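Local coordinates for peptidyl-prolyl cis-trans isomerase cyclophilin-type (Toxoplasma gondii, PDB 3BO7), which probably speeds protein folding by catalysing the cis-trans isomerisation of peptidyl-proline bonds, and is seen here as a cyclophilin in complex with cyclosporin A, at residues E21-M26 with N95-Q100; A27-D32 with E90-N95; I47-I52 with M56-R61. All blocks are in the same frame, centred on the assembly; numbering follows the deposited sequence.

Contact 1 (E21-M26 with N95-Q100); sequences ELHADM and NRLVHQ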
loop_
_atom_site.group_PDB
_atom_site.type_symbol
_atom_site.label_atom_id
_atom_site.label_comp_id
_atom_site.label_asym_id
_atom_site.label_seq_id
_atom_site.Cartn_x
_atom_site.Cartn_y
_atom_site.Cartn_z
ATOM N N GLU A 21 10.059 4.496 -0.575
ATOM C CA GLU A 21 11.083 3.818 0.196
ATOM C C GLU A 21 10.435 2.765 1.085
ATOM O O GLU A 21 9.477 3.053 1.807
ATOM C CB GLU A 21 11.823 4.828 1.055
ATOM C CG GLU A 21 12.819 4.223 2.021
ATOM C CD GLU A 21 13.591 5.282 2.759
ATOM O OE1 GLU A 21 12.985 6.023 3.565
ATOM O OE2 GLU A 21 14.810 5.383 2.528
ATOM N N LEU A 22 10.971 1.548 1.040
ATOM C CA LEU A 22 10.507 0.476 1.905
ATOM C C LEU A 22 11.432 0.277 3.105
ATOM O O LEU A 22 12.638 0.132 2.940
ATOM C CB LEU A 22 10.390 -0.823 1.108
ATOM C CG LEU A 22 9.355 -0.919 -0.013
ATOM C CD1 LEU A 22 9.400 -2.320 -0.557
ATOM C CD2 LEU A 22 7.951 -0.594 0.456
ATOM N N HIS A 23 10.860 0.252 4.307
ATOM C CA HIS A 23 11.628 0.031 5.536
ATOM C C HIS A 23 11.898 -1.452 5.816
ATOM O O HIS A 23 11.460 -1.997 6.830
ATOM C CB HIS A 23 10.928 0.666 6.735
ATOM C CG HIS A 23 10.586 2.106 6.541
ATOM N ND1 HIS A 23 11.534 3.066 6.256
ATOM C CD2 HIS A 23 9.400 2.755 6.608
ATOM C CE1 HIS A 23 10.944 4.243 6.147
ATOM N NE2 HIS A 23 9.650 4.082 6.357
ATOM N N ALA A 24 12.637 -2.083 4.906
ATOM C CA ALA A 24 13.071 -3.476 5.022
ATOM C C ALA A 24 13.892 -3.749 6.277
ATOM O O ALA A 24 14.052 -4.911 6.683
ATOM C CB ALA A 24 13.865 -3.859 3.796
ATOM N N ASP A 25 14.414 -2.679 6.878
ATOM C CA ASP A 25 15.177 -2.770 8.116
ATOM C C ASP A 25 14.299 -2.953 9.366
ATOM O O ASP A 25 14.727 -3.582 10.342
ATOM C CB ASP A 25 16.118 -1.562 8.278
ATOM C CG ASP A 25 15.396 -0.212 8.190
ATOM O OD1 ASP A 25 14.330 -0.104 7.550
ATOM O OD2 ASP A 25 15.925 0.764 8.760
ATOM N N MET A 26 13.082 -2.409 9.326
ATOM C CA MET A 26 12.175 -2.398 10.479
ATOM C C MET A 26 10.915 -3.238 10.245
ATOM O O MET A 26 10.264 -3.666 11.199
ATOM C CB MET A 26 11.785 -0.961 10.845
ATOM C CG MET A 26 12.912 -0.142 11.456
ATOM S SD MET A 26 12.489 1.592 11.738
ATOM C CE MET A 26 12.721 2.315 10.120
ATOM N N ASN A 95 8.664 1.505 17.172
ATOM C CA ASN A 95 8.292 2.799 17.762
ATOM C C ASN A 95 8.707 3.999 16.932
ATOM O O ASN A 95 8.145 5.079 17.074
ATOM C CB ASN A 95 8.877 2.954 19.173
ATOM C CG ASN A 95 8.351 1.922 20.148
ATOM O OD1 ASN A 95 9.113 1.381 20.952
ATOM N ND2 ASN A 95 7.049 1.643 20.092
ATOM N N ARG A 96 9.706 3.801 16.081
ATOM C CA ARG A 96 10.191 4.850 15.198
ATOM C C ARG A 96 9.301 4.995 13.969
ATOM O O ARG A 96 9.449 5.950 13.196
ATOM C CB ARG A 96 11.635 4.559 14.793
ATOM C CG ARG A 96 12.616 4.533 15.979
ATOM C CD ARG A 96 13.927 3.861 15.601
ATOM N NE ARG A 96 13.771 2.414 15.463
ATOM C CZ ARG A 96 14.729 1.581 15.053
ATOM N NH1 ARG A 96 15.936 2.045 14.729
ATOM N NH2 ARG A 96 14.478 0.283 14.959
ATOM N N LEU A 97 8.375 4.050 13.801
ATOM C CA LEU A 97 7.423 4.061 12.696
ATOM C C LEU A 97 5.992 4.292 13.180
ATOM O O LEU A 97 5.351 3.395 13.743
ATOM C CB LEU A 97 7.520 2.771 11.875
ATOM C CG LEU A 97 8.805 2.562 11.072
ATOM C CD1 LEU A 97 8.766 1.223 10.356
ATOM C CD2 LEU A 97 9.036 3.711 10.098
ATOM N N VAL A 98 5.512 5.512 12.944
ATOM C CA VAL A 98 4.183 5.954 13.360
ATOM C C VAL A 98 3.412 6.562 12.175
ATOM O O VAL A 98 4.025 7.055 11.221
ATOM C CB VAL A 98 4.253 6.944 14.551
ATOM C CG1 VAL A 98 4.827 6.246 15.793
ATOM C CG2 VAL A 98 5.069 8.195 14.197
ATOM N N HIS A 99 2.078 6.500 12.231
ATOM C CA HIS A 99 1.223 7.019 11.163
ATOM C C HIS A 99 1.103 8.533 11.279
ATOM O O HIS A 99 0.017 9.074 11.494
ATOM C CB HIS A 99 -0.164 6.359 11.190
ATOM C CG HIS A 99 -0.125 4.868 11.055
ATOM N ND1 HIS A 99 0.106 4.030 12.124
ATOM C CD2 HIS A 99 -0.249 4.070 9.970
ATOM C CE1 HIS A 99 0.100 2.778 11.708
ATOM N NE2 HIS A 99 -0.114 2.775 10.403
ATOM N N GLN A 100 2.232 9.212 11.129
ATOM C CA GLN A 100 2.280 10.655 11.273
ATOM C C GLN A 100 2.529 11.306 9.930
ATOM O O GLN A 100 3.479 10.964 9.228
ATOM C CB GLN A 100 3.375 11.038 12.257
ATOM C CG GLN A 100 3.391 12.501 12.642
ATOM C CD GLN A 100 4.239 12.764 13.878
ATOM O OE1 GLN A 100 5.071 13.677 13.889
ATOM N NE2 GLN A 100 4.027 11.972 14.929
#
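H23 and M26 both meet L97, where the turn leaving strand 16-22 of the cyclophilin beta-barrel touches the long loop before strand 104-107. H23 is the centre of an inverse gamma turn. Methyl CD2 of L97 sits over the face of its imidazole, 4.0 Å from the H23 centroid and 28° off the ring normal, a CH-pi contact. The closest ring atom is H23 CD2, 3.6 Å from L97 CD2. At the other side of the imidazole, ND1 is hydrogen-bonded to K6.

Further along, the backbone bond from M26 N to H23 O (3.0 Å) closes the turn and presents M26 to the same leucine. M26 CB is 3.8 Å from L97 CD1. The thioether then bends at its last torsion (chi3 -81°), which carries the methyl back to L97: M26 CE is 3.9 Å from L97 CD2, so that one leucine methyl meets both the histidine and the methionine. R96 flanks M26, its guanidinium also paired with D94 through a salt bridge. M26 SD lies 3.8 Å above the plane of the R96 guanidinium, not centred over it.

Contact 2 (A27-D32 with E90-N95); sequences APRACD and EDEFDN. With SO4 (sulfate ion), chain I; EDO (1,2-ethanediol), chain N.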
loop_
_atom_site.group_PDB
_atom_site.type_symbol
_atom_site.label_atom_id
_atom_site.label_comp_id
_atom_site.label_asym_id
_atom_site.label_seq_id
_atom_site.Cartn_x
_atom_site.Cartn_y
_atom_site.Cartn_z
ATOM N N ALA A 27 10.574 -3.462 8.979
ATOM C CA ALA A 27 9.440 -4.312 8.614
ATOM C C ALA A 27 9.791 -5.259 7.453
ATOM O O ALA A 27 9.141 -5.222 6.408
ATOM C CB ALA A 27 8.193 -3.458 8.292
ATOM N N PRO A 28 10.815 -6.121 7.650
ATOM C CA PRO A 28 11.339 -7.017 6.610
ATOM C C PRO A 28 10.312 -7.926 5.939
ATOM O O PRO A 28 10.340 -8.072 4.719
ATOM C CB PRO A 28 12.387 -7.863 7.359
ATOM C CG PRO A 28 12.118 -7.634 8.823
ATOM C CD PRO A 28 11.560 -6.278 8.917
ATOM N N ARG A 29 9.415 -8.529 6.716
ATOM C CA ARG A 29 8.455 -9.498 6.157
ATOM C C ARG A 29 7.446 -8.839 5.223
ATOM O O ARG A 29 7.119 -9.384 4.161
ATOM C CB ARG A 29 7.740 -10.254 7.276
ATOM C CG ARG A 29 8.668 -11.096 8.132
ATOM C CD ARG A 29 8.463 -12.577 7.870
ATOM N NE ARG A 29 9.308 -13.108 6.810
ATOM C CZ ARG A 29 9.066 -14.242 6.154
ATOM N NH1 ARG A 29 7.983 -14.963 6.427
ATOM N NH2 ARG A 29 9.905 -14.640 5.200
ATOM N N ALA A 30 6.967 -7.660 5.614
ATOM C CA ALA A 30 6.013 -6.910 4.806
ATOM C C ALA A 30 6.650 -6.384 3.519
ATOM O O ALA A 30 6.014 -6.373 2.466
ATOM C CB ALA A 30 5.386 -5.773 5.626
ATOM N N CYS A 31 7.908 -5.957 3.608
ATOM C CA CYS A 31 8.647 -5.462 2.445
ATOM C C CYS A 31 8.958 -6.602 1.493
ATOM O O CYS A 31 8.740 -6.490 0.282
ATOM C CB CYS A 31 9.926 -4.774 2.884
ATOM S SG CYS A 31 9.611 -3.273 3.787
ATOM N N ASP A 32 9.436 -7.707 2.055
ATOM C CA ASP A 32 9.718 -8.917 1.285
ATOM C C ASP A 32 8.492 -9.428 0.532
ATOM O O ASP A 32 8.542 -9.638 -0.682
ATOM C CB ASP A 32 10.261 -10.005 2.203
ATOM C CG ASP A 32 11.012 -11.069 1.454
ATOM O OD1 ASP A 32 11.144 -10.950 0.213
ATOM O OD2 ASP A 32 11.479 -12.025 2.113
ATOM N N GLU A 90 2.584 -12.139 10.001
ATOM C CA GLU A 90 2.448 -11.434 11.262
ATOM C C GLU A 90 2.748 -9.943 11.150
ATOM O O GLU A 90 3.443 -9.488 10.231
ATOM C CB GLU A 90 3.327 -12.083 12.328
ATOM C CG GLU A 90 2.872 -13.491 12.719
ATOM C CD GLU A 90 3.660 -14.087 13.882
ATOM O OE1 GLU A 90 3.408 -15.271 14.234
ATOM O OE2 GLU A 90 4.523 -13.374 14.448
ATOM N N ASP A 91 2.199 -9.187 12.086
ATOM C CA ASP A 91 2.411 -7.755 12.140
ATOM C C ASP A 91 3.848 -7.438 12.544
ATOM O O ASP A 91 4.517 -8.243 13.208
ATOM C CB ASP A 91 1.428 -7.113 13.124
ATOM C CG ASP A 91 -0.023 -7.220 12.664
ATOM O OD1 ASP A 91 -0.302 -6.993 11.462
ATOM O OD2 ASP A 91 -0.888 -7.527 13.518
ATOM N N GLU A 92 4.314 -6.267 12.125
ATOM C CA GLU A 92 5.637 -5.784 12.487
ATOM C C GLU A 92 5.529 -4.318 12.847
ATOM O O GLU A 92 5.222 -3.479 11.998
ATOM C CB GLU A 92 6.621 -5.959 11.342
ATOM C CG GLU A 92 6.821 -7.397 10.881
ATOM C CD GLU A 92 7.503 -7.463 9.536
ATOM O OE1 GLU A 92 6.858 -7.081 8.522
ATOM O OE2 GLU A 92 8.671 -7.905 9.495
ATOM N N PHE A 93 5.772 -4.030 14.121
ATOM C CA PHE A 93 5.655 -2.696 14.649
ATOM C C PHE A 93 7.031 -2.252 15.098
ATOM O O PHE A 93 7.906 -3.087 15.339
ATOM C CB PHE A 93 4.653 -2.663 15.809
ATOM C CG PHE A 93 3.306 -3.261 15.472
ATOM C CD1 PHE A 93 2.621 -2.877 14.312
ATOM C CD2 PHE A 93 2.714 -4.200 16.320
ATOM C CE1 PHE A 93 1.383 -3.436 13.993
ATOM C CE2 PHE A 93 1.464 -4.760 16.013
ATOM C CZ PHE A 93 0.798 -4.369 14.847
ATOM N N ASP A 94 7.219 -0.937 15.182
ATOM C CA ASP A 94 8.473 -0.340 15.599
ATOM C C ASP A 94 8.124 1.071 16.037
ATOM O O ASP A 94 7.365 1.756 15.359
ATOM C CB ASP A 94 9.467 -0.332 14.427
ATOM C CG ASP A 94 10.901 -0.016 14.855
ATOM O OD1 ASP A 94 11.157 1.079 15.407
ATOM O OD2 ASP A 94 11.788 -0.853 14.594
ATOM N N ASN A 95 8.664 1.505 17.172
ATOM C CA ASN A 95 8.292 2.799 17.762
ATOM C C ASN A 95 8.707 3.999 16.932
ATOM O O ASN A 95 8.145 5.079 17.074
ATOM C CB ASN A 95 8.877 2.954 19.173
ATOM C CG ASN A 95 8.351 1.922 20.148
ATOM O OD1 ASN A 95 9.113 1.381 20.952
ATOM N ND2 ASN A 95 7.049 1.643 20.092
HETATM S S SO4 I . 5.586 -14.477 9.339
HETATM O O1 SO4 I . 5.910 -13.072 9.158
HETATM O O2 SO4 I . 5.762 -15.192 8.079
HETATM O O3 SO4 I . 6.456 -15.086 10.351
HETATM O O4 SO4 I . 4.203 -14.574 9.801
HETATM C C1 EDO N . 10.294 -17.548 3.015
HETATM O O1 EDO N . 9.140 -17.698 3.851
HETATM C C2 EDO N . 10.305 -18.677 1.990
HETATM O O2 EDO N . 11.079 -18.311 0.838
#
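E92 reaches the first turn of helix 28-39 and grips two successive backbone amides with its two carboxylate oxygens. R29 N donates to E92 OE2 at 2.9 Å, with an N-H...O angle of 160°, and the lone pair used is the syn one. A30 N donates to E92 OE1 at 3.0 Å; this bond is more bent (146°), and the donor sits on the syn side but somewhat out of the carboxylate plane. With both oxygens engaged by neighbouring amides, rotation of the carboxylate is fixed. The E92 chain, with CG opposite the carbonyl carbon (chi1 -60°), runs on nearly straight to CD, and its backbone N is itself bonded to T134 OG1.

A27, at the N-cap position, has no polar side chain to bind the first-turn amides, so this is helix N-terminal capping in which a glutamate distant in sequence supplies the acceptors. The positive end of the helix dipole would probably favour the ionised form of this carboxylate. A27 CB packs 3.9 Å from E92 OE1, and the first helical bond, C31 N to A27 O, starts the turn.

R29 contributes its backbone N and its CB, which is 3.4 Å from E92 OE2, whereas its guanidinium makes no salt bridge with E92: R29 NE stays 5.9 Å from E92 OE2. Bends at chi2 and chi3 take the chain elsewhere. R29 NH1 donates to sulfate O2 at 2.8 Å, and another oxygen of that sulfate, O4, accepts from E90 N at 2.9 Å, so an ion probably from the crystallisation liquor bridges the two segments. The guanidinium also forms a cation-pi contact with F83.

Contact 3 (I47-I52 with M56-R61); sequences IFHRCI and MIQGGR. With SO4 (sulfate ion), chain L.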
loop_
_atom_site.group_PDB
_atom_site.type_symbol
_atom_site.label_atom_id
_atom_site.label_comp_id
_atom_site.label_asym_id
_atom_site.label_seq_id
_atom_site.Cartn_x
_atom_site.Cartn_y
_atom_site.Cartn_z
ATOM N N ILE A 47 -6.526 -1.385 -8.465
ATOM C CA ILE A 47 -6.955 0.001 -8.318
ATOM C C ILE A 47 -6.752 0.523 -6.895
ATOM O O ILE A 47 -6.383 -0.226 -5.995
ATOM C CB ILE A 47 -8.446 0.182 -8.730
ATOM C CG1 ILE A 47 -9.347 -0.806 -7.983
ATOM C CG2 ILE A 47 -8.613 0.066 -10.250
ATOM C CD1 ILE A 47 -10.832 -0.508 -8.142
ATOM N N PHE A 48 -6.970 1.821 -6.719
ATOM C CA PHE A 48 -7.104 2.407 -5.393
ATOM C C PHE A 48 -8.600 2.605 -5.139
ATOM O O PHE A 48 -9.197 3.582 -5.600
ATOM C CB PHE A 48 -6.304 3.710 -5.276
ATOM C CG PHE A 48 -4.817 3.501 -5.201
ATOM C CD1 PHE A 48 -4.166 3.491 -3.972
ATOM C CD2 PHE A 48 -4.067 3.299 -6.357
ATOM C CE1 PHE A 48 -2.790 3.296 -3.892
ATOM C CE2 PHE A 48 -2.689 3.097 -6.294
ATOM C CZ PHE A 48 -2.046 3.094 -5.053
ATOM N N HIS A 49 -9.185 1.646 -4.411
ATOM C CA HIS A 49 -10.640 1.423 -4.369
ATOM C C HIS A 49 -11.347 2.076 -3.192
ATOM O O HIS A 49 -12.564 2.032 -3.102
ATOM C CB HIS A 49 -10.928 -0.082 -4.329
ATOM C CG HIS A 49 -10.600 -0.716 -3.013
ATOM N ND1 HIS A 49 -9.335 -1.164 -2.699
ATOM C CD2 HIS A 49 -11.364 -0.945 -1.921
ATOM C CE1 HIS A 49 -9.339 -1.658 -1.474
ATOM N NE2 HIS A 49 -10.558 -1.539 -0.980
ATOM N N ARG A 50 -10.587 2.629 -2.263
ATOM C CA ARG A 50 -11.175 3.324 -1.132
ATOM C C ARG A 50 -10.335 4.565 -0.820
ATOM O O ARG A 50 -9.122 4.475 -0.608
ATOM C CB ARG A 50 -11.315 2.393 0.078
ATOM C CG ARG A 50 -11.902 3.067 1.319
ATOM C CD ARG A 50 -12.385 2.059 2.359
ATOM N NE ARG A 50 -12.590 2.696 3.660
ATOM C CZ ARG A 50 -11.709 2.680 4.661
ATOM N NH1 ARG A 50 -10.552 2.043 4.529
ATOM N NH2 ARG A 50 -11.984 3.300 5.801
ATOM N N CYS A 51 -10.996 5.718 -0.800
ATOM C CA CYS A 51 -10.315 7.010 -0.725
ATOM C C CYS A 51 -11.117 7.956 0.154
ATOM O O CYS A 51 -12.240 8.346 -0.197
ATOM C CB CYS A 51 -10.131 7.598 -2.135
ATOM S SG CYS A 51 -9.252 9.179 -2.218
ATOM N N ILE A 52 -10.541 8.310 1.301
ATOM C CA ILE A 52 -11.188 9.205 2.249
ATOM C C ILE A 52 -10.329 10.444 2.511
ATOM O O ILE A 52 -9.239 10.354 3.094
ATOM C CB ILE A 52 -11.569 8.466 3.567
ATOM C CG1 ILE A 52 -12.540 7.309 3.247
ATOM C CG2 ILE A 52 -12.165 9.445 4.593
ATOM C CD1 ILE A 52 -12.797 6.332 4.378
ATOM N N MET A 56 -6.777 8.610 4.209
ATOM C CA MET A 56 -5.896 7.751 3.408
ATOM C C MET A 56 -6.570 7.299 2.118
ATOM O O MET A 56 -7.773 7.484 1.935
ATOM C CB MET A 56 -5.436 6.527 4.220
ATOM C CG MET A 56 -6.587 5.674 4.760
ATOM S SD MET A 56 -7.148 4.421 3.603
ATOM C CE MET A 56 -8.897 4.815 3.486
ATOM N N ILE A 57 -5.766 6.717 1.230
ATOM C CA ILE A 57 -6.248 5.995 0.068
ATOM C C ILE A 57 -5.734 4.558 0.181
ATOM O O ILE A 57 -4.600 4.332 0.614
ATOM C CB ILE A 57 -5.828 6.684 -1.268
ATOM C CG1 ILE A 57 -6.585 6.092 -2.452
ATOM C CG2 ILE A 57 -4.300 6.670 -1.473
ATOM C CD1 ILE A 57 -6.474 6.917 -3.750
ATOM N N GLN A 58 -6.577 3.600 -0.200
ATOM C CA GLN A 58 -6.327 2.181 0.009
ATOM C C GLN A 58 -6.300 1.424 -1.315
ATOM O O GLN A 58 -7.149 1.660 -2.172
ATOM C CB GLN A 58 -7.411 1.609 0.930
ATOM C CG GLN A 58 -7.206 0.163 1.360
ATOM C CD GLN A 58 -8.356 -0.368 2.216
ATOM O OE1 GLN A 58 -9.202 0.394 2.701
ATOM N NE2 GLN A 58 -8.384 -1.685 2.410
ATOM N N GLY A 59 -5.326 0.521 -1.472
ATOM C CA GLY A 59 -5.187 -0.302 -2.687
ATOM C C GLY A 59 -4.713 -1.724 -2.423
ATOM O O GLY A 59 -4.738 -2.190 -1.289
ATOM N N GLY A 60 -4.312 -2.424 -3.478
ATOM C CA GLY A 60 -3.697 -3.750 -3.364
ATOM C C GLY A 60 -4.618 -4.957 -3.322
ATOM O O GLY A 60 -4.165 -6.072 -3.053
ATOM N N ARG A 61 -5.908 -4.747 -3.574
ATOM C CA ARG A 61 -6.878 -5.835 -3.519
ATOM C C ARG A 61 -6.953 -6.618 -4.837
ATOM O O ARG A 61 -7.433 -6.106 -5.849
ATOM C CB ARG A 61 -8.261 -5.317 -3.109
ATOM C CG ARG A 61 -9.267 -6.434 -2.885
ATOM C CD ARG A 61 -10.429 -6.049 -1.980
ATOM N NE ARG A 61 -11.347 -7.181 -1.849
ATOM C CZ ARG A 61 -11.255 -8.122 -0.908
ATOM N NH1 ARG A 61 -10.299 -8.061 0.016
ATOM N NH2 ARG A 61 -12.130 -9.120 -0.886
HETATM S S SO4 L . -14.765 -8.142 -3.467
HETATM O O1 SO4 L . -13.608 -7.260 -3.330
HETATM O O2 SO4 L . -15.711 -7.562 -4.417
HETATM O O3 SO4 L . -14.376 -9.470 -3.934
HETATM O O4 SO4 L . -15.397 -8.268 -2.158
HETATM O O HOH W 1 -7.476 -3.692 -6.825
HETATM O O HOH W 2 -3.556 -0.923 -5.806
HETATM O O HOH W 3 -7.656 -2.291 -4.451
HETATM O O HOH W 4 -11.823 -1.347 1.985
#
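Q58 OE1 is held by two donors, R50 NH1 at 2.8 Å and a water at 3.2 Å that also binds H49 NE2. The R50 bond meets Q58 OE1 at a C=O...N angle of 161° and lies in the guanidinium plane, while the amide stands almost perpendicular to that plane (88°). Both side chains start with CG anti to the backbone N and run extended, which brings their ends together. M56 folds back instead, so that its CE lies over one guanidinium face, 3.4 Å from R50 NH1.

The axes of strand segments 48-52 and 56-59 run antiparallel, at 167°. H49 and R50 together lie opposite the single residue Q58, a classic beta bulge: Q58 N donates to R50 O at 2.7 Å, while H49 N to Q58 O is a weak bond of 3.0 Å. Beyond it C51 and I57 form a non-hydrogen-bonded pair, and I52 N donates to M56 O (3.0 Å). Across the other face of the sheet the contact is apolar: I57 CD1 is 3.6 Å from F48 CB, and I57 CG1 is 3.9 Å from C51 CB.

R50 NH2 and Q58 NE2 each donate to the backbone of the bound peptide, and R50, M56 and Q58 pack against its modified side chains. This edge hairpin, with its MIQGG sequence, lines one side of the cyclophilin groove that receives cyclosporin.

In the fold
From the N terminus, strand 16-22 runs into contact 1, whose partner lies some seventy residues later, so it closes the widest loop. Contact 2 follows at once on the start of helix 28-39 and closes a slightly shorter loop within that one; the two share N95 and touch, among other places, where M26 CG packs on D94 OD2, their centres 8 Å apart. Together they fasten the turn after strand 16-22 and the start of helix 28-39 to the long loop preceding strand 104-107. Contact 3, a local hairpin of strands 48-52 and 56-59, lies in sequence inside both loops, yet its centre is about 20 Å from either of theirs, across the chain's centre at the sheet edge.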